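PDB 6NXC: L-asparaginase 1 from Escherichia coli, which hydrolyses L-asparagine to L-aspartate and ammonium as a homotetramer whose activity is allosterically promoted by asparagine itself. Local coordinates for residues E86-D100 with E219-P231. The protein carries 1 engineered substitution. Residues are numbered along the deposited sequence; the frame is centred on the assembly and turned at random.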
ATOM      1  N   GLU B  86       4.638 -34.598  10.557  1.00 18.27           N
ATOM      2  CA  GLU B  86       4.552 -35.875   9.814  1.00 19.78           C
ATOM      3  C   GLU B  86       3.907 -35.629   8.447  1.00 17.29           C
ATOM      4  O   GLU B  86       4.324 -36.240   7.437  1.00 18.13           O
ATOM      5  CB  GLU B  86       3.777 -36.914  10.602  1.00 26.73           C
ATOM      6  CG  GLU B  86       4.571 -37.380  11.827  1.00 27.40           C
ATOM      7  CD  GLU B  86       4.170 -36.713  13.132  1.00 32.66           C
ATOM      8  OE1 GLU B  86       3.862 -35.438  13.169  1.00 29.19           O
ATOM      9  OE2 GLU B  86       4.133 -37.451  14.136  1.00 30.18           O
ATOM     10  N   ASP B  87       2.970 -34.706   8.389  1.00 18.65           N
ATOM     11  CA  ASP B  87       2.372 -34.308   7.074  1.00 18.29           C
ATOM     12  C   ASP B  87       3.399 -33.663   6.130  1.00 18.64           C
ATOM     13  O   ASP B  87       3.272 -33.861   4.896  1.00 19.52           O
ATOM     14  CB  ASP B  87       1.116 -33.465   7.301  1.00 20.83           C
ATOM     15  CG  ASP B  87       0.081 -34.235   8.133  1.00 24.22           C
ATOM     16  OD1 ASP B  87      -0.247 -35.447   7.749  1.00 27.46           O
ATOM     17  OD2 ASP B  87      -0.297 -33.702   9.217  1.00 23.02           O
ATOM     18  N   TRP B  88       4.331 -32.820   6.626  1.00 20.24           N
ATOM     19  CA  TRP B  88       5.295 -32.178   5.759  1.00 15.44           C
ATOM     20  C   TRP B  88       6.143 -33.317   5.123  1.00 17.25           C
ATOM     21  O   TRP B  88       6.473 -33.295   3.929  1.00 18.05           O
ATOM     22  CB  TRP B  88       6.209 -31.248   6.592  1.00 15.65           C
ATOM     23  CG  TRP B  88       5.520 -30.145   7.325  1.00 14.13           C
ATOM     24  CD1 TRP B  88       4.318 -29.558   7.060  1.00 17.25           C
ATOM     25  CD2 TRP B  88       5.999 -29.550   8.544  1.00 16.53           C
ATOM     26  NE1 TRP B  88       4.058 -28.591   8.004  1.00 17.49           N
ATOM     27  CE2 TRP B  88       5.028 -28.600   8.946  1.00 17.87           C
ATOM     28  CE3 TRP B  88       7.188 -29.675   9.267  1.00 18.05           C
ATOM     29  CZ2 TRP B  88       5.263 -27.767  10.022  1.00 18.55           C
ATOM     30  CZ3 TRP B  88       7.383 -28.893  10.379  1.00 18.16           C
ATOM     31  CH2 TRP B  88       6.400 -27.990  10.759  1.00 20.31           C
ATOM     32  N   GLN B  89       6.551 -34.250   5.972  1.00 17.34           N
ATOM     33  CA  GLN B  89       7.322 -35.449   5.520  1.00 16.77           C
ATOM     34  C   GLN B  89       6.572 -36.237   4.448  1.00 14.63           C
ATOM     35  O   GLN B  89       7.170 -36.657   3.402  1.00 16.05           O
ATOM     36  CB  GLN B  89       7.662 -36.345   6.751  1.00 17.05           C
ATOM     37  CG  GLN B  89       8.564 -37.500   6.355  1.00 18.81           C
ATOM     38  CD  GLN B  89      10.009 -37.141   6.153  1.00 22.20           C
ATOM     39  OE1 GLN B  89      10.502 -36.210   6.733  1.00 23.70           O
ATOM     40  NE2 GLN B  89      10.736 -37.928   5.339  1.00 25.50           N
ATOM     41  N   HIS B  90       5.266 -36.429   4.600  1.00 13.92           N
ATOM     42  CA  HIS B  90       4.429 -37.240   3.665  1.00 17.14           C
ATOM     43  C   HIS B  90       4.481 -36.508   2.314  1.00 16.12           C
ATOM     44  O   HIS B  90       4.666 -37.175   1.245  1.00 16.17           O
ATOM     45  CB  HIS B  90       2.955 -37.299   4.173  1.00 22.99           C
ATOM     46  CG  HIS B  90       1.980 -38.150   3.434  1.00 33.48           C
ATOM     47  ND1 HIS B  90       2.350 -39.140   2.507  1.00 52.92           N
ATOM     48  CD2 HIS B  90       0.633 -38.263   3.574  1.00 49.11           C
ATOM     49  CE1 HIS B  90       1.260 -39.735   2.034  1.00 44.64           C
ATOM     50  NE2 HIS B  90       0.202 -39.245   2.705  1.00 48.67           N
ATOM     51  N   ILE B  91       4.292 -35.166   2.328  1.00 14.82           N
ATOM     52  CA  ILE B  91       4.308 -34.373   1.095  1.00 14.73           C
ATOM     53  C   ILE B  91       5.717 -34.427   0.464  1.00 12.31           C
ATOM     54  O   ILE B  91       5.803 -34.691  -0.762  1.00 13.84           O
ATOM     55  CB  ILE B  91       3.853 -32.934   1.358  1.00 15.93           C
ATOM     56  CG1 ILE B  91       2.424 -32.846   1.869  1.00 16.51           C
ATOM     57  CG2 ILE B  91       4.119 -32.077   0.126  1.00 15.02           C
ATOM     58  CD1 ILE B  91       2.046 -31.507   2.466  1.00 18.91           C
ATOM     59  N   ALA B  92       6.801 -34.316   1.243  1.00 13.57           N
ATOM     60  CA  ALA B  92       8.184 -34.349   0.710  1.00 12.90           C
ATOM     61  C   ALA B  92       8.451 -35.680   0.010  1.00 15.86           C
ATOM     62  O   ALA B  92       9.027 -35.750  -1.092  1.00 17.54           O
ATOM     63  CB  ALA B  92       9.184 -34.116   1.761  1.00 18.13           C
ATOM     64  N   GLU B  93       7.973 -36.757   0.644  1.00 16.76           N
ATOM     65  CA  GLU B  93       8.121 -38.125   0.073  1.00 18.09           C
ATOM     66  C   GLU B  93       7.358 -38.270  -1.231  1.00 18.53           C
ATOM     67  O   GLU B  93       7.849 -38.983  -2.146  1.00 17.75           O
ATOM     68  CB  GLU B  93       7.736 -39.201   1.070  1.00 19.48           C
ATOM     69  CG  GLU B  93       8.630 -39.161   2.317  1.00 23.02           C
ATOM     70  CD  GLU B  93       8.220 -40.077   3.488  1.00 27.67           C
ATOM     71  OE1 GLU B  93       9.142 -40.345   4.323  1.00 25.50           O
ATOM     72  OE2 GLU B  93       7.001 -40.496   3.596  1.00 28.93           O
ATOM     73  N   ASP B  94       6.203 -37.681  -1.297  1.00 15.97           N
ATOM     74  CA  ASP B  94       5.383 -37.805  -2.530  1.00 17.43           C
ATOM     75  C   ASP B  94       6.119 -37.030  -3.648  1.00 15.95           C
ATOM     76  O   ASP B  94       6.094 -37.489  -4.766  1.00 18.52           O
ATOM     77  CB  ASP B  94       4.007 -37.210  -2.280  1.00 16.75           C
ATOM     78  CG  ASP B  94       2.925 -37.367  -3.326  1.00 20.62           C
ATOM     79  OD1 ASP B  94       3.082 -38.216  -4.094  1.00 22.18           O
ATOM     80  OD2 ASP B  94       1.910 -36.559  -3.304  1.00 20.45           O
ATOM     81  N   ILE B  95       6.689 -35.841  -3.364  1.00 14.48           N
ATOM     82  CA  ILE B  95       7.476 -35.075  -4.389  1.00 15.69           C
ATOM     83  C   ILE B  95       8.647 -35.954  -4.872  1.00 17.59           C
ATOM     84  O   ILE B  95       8.837 -36.116  -6.099  1.00 18.62           O
ATOM     85  CB  ILE B  95       7.950 -33.720  -3.841  1.00 15.95           C
ATOM     86  CG1 ILE B  95       6.765 -32.790  -3.614  1.00 16.19           C
ATOM     87  CG2 ILE B  95       9.057 -33.073  -4.699  1.00 17.32           C
ATOM     88  CD1 ILE B  95       7.101 -31.667  -2.656  1.00 16.31           C
ATOM     89  N   LYS B  96       9.382 -36.576  -3.963  1.00 17.87           N
ATOM     90  CA  LYS B  96      10.608 -37.354  -4.276  1.00 17.54           C
ATOM     91  C   LYS B  96      10.192 -38.567  -5.099  1.00 16.82           C
ATOM     92  O   LYS B  96      10.827 -38.835  -6.126  1.00 16.25           O
ATOM     93  CB  LYS B  96      11.305 -37.803  -2.988  1.00 20.23           C
ATOM     94  CG  LYS B  96      12.489 -38.788  -3.154  1.00 23.67           C
ATOM     95  CD  LYS B  96      13.607 -38.241  -3.957  1.00 25.86           C
ATOM     96  CE  LYS B  96      14.783 -39.175  -4.176  1.00 33.82           C
ATOM     97  NZ  LYS B  96      15.662 -38.663  -5.280  1.00 36.48           N
ATOM     98  N   ALA B  97       9.075 -39.200  -4.738  1.00 17.19           N
ATOM     99  CA  ALA B  97       8.488 -40.361  -5.462  1.00 16.80           C
ATOM    100  C   ALA B  97       8.222 -40.040  -6.911  1.00 20.40           C
ATOM    101  O   ALA B  97       8.437 -40.954  -7.754  1.00 22.16           O
ATOM    102  CB  ALA B  97       7.255 -40.878  -4.797  1.00 20.06           C
ATOM    103  N   HIS B  98       7.824 -38.819  -7.233  1.00 18.22           N
ATOM    104  CA  HIS B  98       7.380 -38.465  -8.586  1.00 19.64           C
ATOM    105  C   HIS B  98       8.382 -37.527  -9.251  1.00 18.49           C
ATOM    106  O   HIS B  98       8.086 -37.078 -10.376  1.00 18.20           O
ATOM    107  CB  HIS B  98       5.974 -37.908  -8.505  1.00 23.15           C
ATOM    108  CG  HIS B  98       5.035 -38.958  -8.003  1.00 28.76           C
ATOM    109  ND1 HIS B  98       4.785 -39.126  -6.604  1.00 26.85           N
ATOM    110  CD2 HIS B  98       4.376 -39.968  -8.628  1.00 29.83           C
ATOM    111  CE1 HIS B  98       3.857 -40.067  -6.449  1.00 27.06           C
ATOM    112  NE2 HIS B  98       3.659 -40.652  -7.623  1.00 26.16           N
ATOM    113  N   TYR B  99       9.476 -37.209  -8.616  1.00 18.38           N
ATOM    114  CA  TYR B  99      10.381 -36.123  -9.073  1.00 16.79           C
ATOM    115  C   TYR B  99      10.842 -36.327 -10.490  1.00 17.80           C
ATOM    116  O   TYR B  99      10.833 -35.368 -11.272  1.00 15.24           O
ATOM    117  CB  TYR B  99      11.594 -36.028  -8.191  1.00 16.79           C
ATOM    118  CG  TYR B  99      12.500 -34.846  -8.457  1.00 15.32           C
ATOM    119  CD1 TYR B  99      12.114 -33.532  -8.276  1.00 17.45           C
ATOM    120  CD2 TYR B  99      13.801 -35.047  -8.951  1.00 14.36           C
ATOM    121  CE1 TYR B  99      12.979 -32.493  -8.459  1.00 17.64           C
ATOM    122  CE2 TYR B  99      14.674 -34.003  -9.116  1.00 16.73           C
ATOM    123  CZ  TYR B  99      14.292 -32.702  -8.869  1.00 19.39           C
ATOM    124  OH  TYR B  99      15.201 -31.721  -9.021  1.00 20.42           O
ATOM    125  N   ASP B 100      11.357 -37.535 -10.791  1.00 20.39           N
ATOM    126  CA  ASP B 100      11.911 -37.760 -12.168  1.00 22.26           C
ATOM    127  C   ASP B 100      10.842 -37.783 -13.237  1.00 23.30           C
ATOM    128  O   ASP B 100      11.211 -37.589 -14.442  1.00 27.07           O
ATOM    129  CB  ASP B 100      12.766 -39.034 -12.222  1.00 24.35           C
ATOM    130  CG  ASP B 100      14.054 -38.882 -11.420  1.00 27.30           C
ATOM    131  OD1 ASP B 100      14.501 -37.747 -11.194  1.00 28.99           O
ATOM    132  OD2 ASP B 100      14.605 -39.905 -11.031  1.00 34.50           O
ATOM    133  N   GLU B 219      23.407 -29.146  -6.201  1.00 24.78           N
ATOM    134  CA  GLU B 219      23.400 -29.713  -7.548  1.00 23.03           C
ATOM    135  C   GLU B 219      23.308 -31.218  -7.448  1.00 23.72           C
ATOM    136  O   GLU B 219      23.926 -31.762  -6.576  1.00 27.45           O
ATOM    137  CB  GLU B 219      24.704 -29.340  -8.257  1.00 26.44           C
ATOM    138  CG  GLU B 219      25.943 -29.643  -7.460  1.00 28.66           C
ATOM    139  CD  GLU B 219      26.265 -28.621  -6.369  1.00 33.62           C
ATOM    140  OE1 GLU B 219      26.959 -29.019  -5.434  1.00 42.32           O
ATOM    141  OE2 GLU B 219      25.807 -27.458  -6.459  1.00 28.05           O
ATOM    142  N   GLY B 220      22.729 -31.844  -8.460  1.00 21.11           N
ATOM    143  CA  GLY B 220      22.596 -33.299  -8.456  1.00 23.21           C
ATOM    144  C   GLY B 220      21.188 -33.738  -8.150  1.00 22.99           C
ATOM    145  O   GLY B 220      20.205 -32.888  -8.242  1.00 22.45           O
ATOM    146  N   GLU B 221      21.038 -35.036  -7.811  1.00 21.24           N
ATOM    147  CA  GLU B 221      19.671 -35.593  -7.622  1.00 21.72           C
ATOM    148  C   GLU B 221      19.063 -35.116  -6.282  1.00 18.61           C
ATOM    149  O   GLU B 221      19.779 -34.832  -5.336  1.00 20.88           O
ATOM    150  CB  GLU B 221      19.620 -37.127  -7.604  1.00 27.86           C
ATOM    151  CG  GLU B 221      19.031 -37.704  -8.901  1.00 38.07           C
ATOM    152  CD  GLU B 221      17.565 -37.419  -9.229  1.00 45.05           C
ATOM    153  OE1 GLU B 221      16.915 -36.864  -8.359  1.00 42.79           O
ATOM    154  OE2 GLU B 221      17.069 -37.776 -10.367  1.00 48.00           O
ATOM    155  N   LEU B 222      17.751 -34.938  -6.314  1.00 21.41           N
ATOM    156  CA  LEU B 222      17.005 -34.397  -5.152  1.00 17.71           C
ATOM    157  C   LEU B 222      17.347 -35.273  -3.966  1.00 18.43           C
ATOM    158  O   LEU B 222      17.278 -36.524  -4.087  1.00 19.68           O
ATOM    159  CB  LEU B 222      15.506 -34.447  -5.464  1.00 18.13           C
ATOM    160  CG  LEU B 222      14.567 -33.975  -4.348  1.00 21.25           C
ATOM    161  CD1 LEU B 222      14.723 -32.493  -4.154  1.00 20.64           C
ATOM    162  CD2 LEU B 222      13.137 -34.349  -4.700  1.00 19.34           C
ATOM    163  N   ILE B 223      17.560 -34.660  -2.796  1.00 19.41           N
ATOM    164  CA  ILE B 223      17.775 -35.362  -1.517  1.00 20.23           C
ATOM    165  C   ILE B 223      16.723 -34.880  -0.526  1.00 20.68           C
ATOM    166  O   ILE B 223      16.556 -33.674  -0.410  1.00 22.46           O
ATOM    167  CB  ILE B 223      19.209 -35.186  -1.016  1.00 23.50           C
ATOM    168  CG1 ILE B 223      20.167 -35.952  -1.947  1.00 27.30           C
ATOM    169  CG2 ILE B 223      19.306 -35.659   0.424  1.00 26.65           C
ATOM    170  CD1 ILE B 223      21.643 -35.578  -1.787  1.00 35.15           C
ATOM    171  N   VAL B 224      15.961 -35.798   0.056  1.00 20.09           N
ATOM    172  CA  VAL B 224      14.958 -35.361   1.056  1.00 18.83           C
ATOM    173  C   VAL B 224      15.502 -35.533   2.490  1.00 22.87           C
ATOM    174  O   VAL B 224      15.866 -36.650   2.867  1.00 20.13           O
ATOM    175  CB  VAL B 224      13.616 -36.048   0.875  1.00 19.77           C
ATOM    176  CG1 VAL B 224      12.737 -35.511   2.016  1.00 21.08           C
ATOM    177  CG2 VAL B 224      13.032 -35.767  -0.511  1.00 22.65           C
ATOM    178  N   HIS B 225      15.719 -34.435   3.228  1.00 17.48           N
ATOM    179  CA  HIS B 225      16.199 -34.509   4.624  1.00 19.99           C
ATOM    180  C   HIS B 225      14.969 -34.795   5.451  1.00 21.99           C
ATOM    181  O   HIS B 225      13.890 -34.216   5.223  1.00 19.63           O
ATOM    182  CB  HIS B 225      16.808 -33.208   5.102  1.00 21.22           C
ATOM    183  CG  HIS B 225      18.118 -32.946   4.458  1.00 27.64           C
ATOM    184  ND1 HIS B 225      19.283 -33.556   4.850  1.00 30.45           N
ATOM    185  CD2 HIS B 225      18.450 -32.080   3.471  1.00 37.72           C
ATOM    186  CE1 HIS B 225      20.272 -33.157   4.050  1.00 36.33           C
ATOM    187  NE2 HIS B 225      19.790 -32.230   3.217  1.00 33.84           N
ATOM    188  N   PRO B 226      15.059 -35.751   6.407  1.00 20.68           N
ATOM    189  CA  PRO B 226      13.898 -36.022   7.254  1.00 22.59           C
ATOM    190  C   PRO B 226      13.537 -34.811   8.107  1.00 19.36           C
ATOM    191  O   PRO B 226      14.348 -34.107   8.552  1.00 24.92           O
ATOM    192  CB  PRO B 226      14.405 -37.217   8.137  1.00 28.14           C
ATOM    193  CG  PRO B 226      15.902 -36.898   8.253  1.00 26.04           C
ATOM    194  CD  PRO B 226      16.278 -36.444   6.827  1.00 23.21           C
ATOM    195  N   ILE B 227      12.243 -34.654   8.391  1.00 18.02           N
ATOM    196  CA  ILE B 227      11.776 -33.706   9.426  1.00 19.89           C
ATOM    197  C   ILE B 227      10.891 -34.556  10.302  1.00 18.43           C
ATOM    198  O   ILE B 227       9.925 -35.266   9.808  1.00 19.96           O
ATOM    199  CB  ILE B 227      11.045 -32.410   9.015  1.00 23.27           C
ATOM    200  CG1 ILE B 227      11.905 -31.244   8.572  1.00 31.37           C
ATOM    201  CG2 ILE B 227      10.261 -31.864  10.224  1.00 29.48           C
ATOM    202  CD1 ILE B 227      11.098 -29.945   8.314  1.00 26.16           C
ATOM    203  N   THR B 228      11.241 -34.606  11.579  1.00 20.40           N
ATOM    204  CA  THR B 228      10.461 -35.357  12.569  1.00 22.46           C
ATOM    205  C   THR B 228       9.778 -34.379  13.527  1.00 20.93           C
ATOM    206  O   THR B 228      10.235 -33.217  13.697  1.00 20.44           O
ATOM    207  CB  THR B 228      11.316 -36.374  13.344  1.00 24.20           C
ATOM    208  OG1 THR B 228      12.244 -35.601  14.094  1.00 33.45           O
ATOM    209  CG2 THR B 228      12.112 -37.352  12.521  1.00 24.58           C
ATOM    210  N   PRO B 229       8.753 -34.864  14.250  1.00 22.32           N
ATOM    211  CA  PRO B 229       8.257 -34.156  15.436  1.00 21.33           C
ATOM    212  C   PRO B 229       9.362 -33.865  16.459  1.00 22.87           C
ATOM    213  O   PRO B 229      10.315 -34.612  16.702  1.00 24.63           O
ATOM    214  CB  PRO B 229       7.183 -35.029  16.039  1.00 25.75           C
ATOM    215  CG  PRO B 229       6.937 -36.103  15.071  1.00 27.43           C
ATOM    216  CD  PRO B 229       8.134 -36.201  14.152  1.00 25.51           C
ATOM    217  N   GLN B 230       9.319 -32.652  16.965  1.00 23.13           N
ATOM    218  CA  GLN B 230      10.354 -32.167  17.908  1.00 21.81           C
ATOM    219  C   GLN B 230       9.615 -31.270  18.872  1.00 22.21           C
ATOM    220  O   GLN B 230       8.795 -30.476  18.378  1.00 22.08           O
ATOM    221  CB  GLN B 230      11.391 -31.311  17.200  1.00 18.02           C
ATOM    222  CG  GLN B 230      12.167 -32.052  16.124  1.00 19.99           C
ATOM    223  CD  GLN B 230      13.136 -33.047  16.715  1.00 21.32           C
ATOM    224  OE1 GLN B 230      13.408 -33.037  17.929  1.00 22.51           O
ATOM    225  NE2 GLN B 230      13.722 -33.843  15.845  1.00 19.91           N
ATOM    226  N   PRO B 231       9.839 -31.364  20.209  1.00 24.09           N
ATOM    227  CA  PRO B 231       9.105 -30.487  21.135  1.00 21.83           C
ATOM    228  C   PRO B 231       9.777 -29.107  21.051  1.00 23.19           C
ATOM    229  O   PRO B 231      10.942 -28.812  21.513  1.00 23.68           O
ATOM    230  CB  PRO B 231       9.273 -31.190  22.484  1.00 27.73           C
ATOM    231  CG  PRO B 231      10.651 -31.860  22.342  1.00 26.67           C
ATOM    232  CD  PRO B 231      10.676 -32.375  20.912  1.00 27.84           C
TER
HETATM  233  O   HOH W   1      13.548 -38.063   4.288  1.00 30.98           O
HETATM  234  O   HOH W   2      17.604 -32.470  -8.904  1.00 23.89           O
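The linker between the N- and C-terminal domains of this type I asparaginase runs along helix 85-98 of the N-terminal domain, residues 221-229 meeting side chains of the helix and of the turn after it, from D100 back to E86. Its short strand 223-224 pairs antiparallel with strand 125-126, and helix 114-124 also touches W88, Q89 and I227. Q89 grips the linker backbone: I227 N donates to Q89 OE1 at 2.9 Å with an N-H...O angle of 171°, approaching almost in line with the C=O bond. With CG anti to the backbone N (chi1 -174°) and a bend at chi2, the amide turns its oxygen to the chain, while NE2 donates to E93 OE1 at 3.1 Å and to a water that bonds V224 O. A leucine at Q89 would probably leave I227 N without its acceptor and break the water link to V224 O. Apolar contacts flank this bond along the helix: I227 CG2 meets W88 CE3 at the indole edge, and V224 CG1 lies 3.8 Å from A92 CB. K96 runs alongside L222, the two side chains pointing opposite ways, and its NZ donates to L222 O at 2.9 Å, somewhat out of the carbonyl plane. L222 also packs on Y99, whose OH is held by G129 N: L222 CB sits 3.9 Å from the ring centroid, 16° off the normal, while L222 CD2 reaches Y99 CG at 3.8 Å.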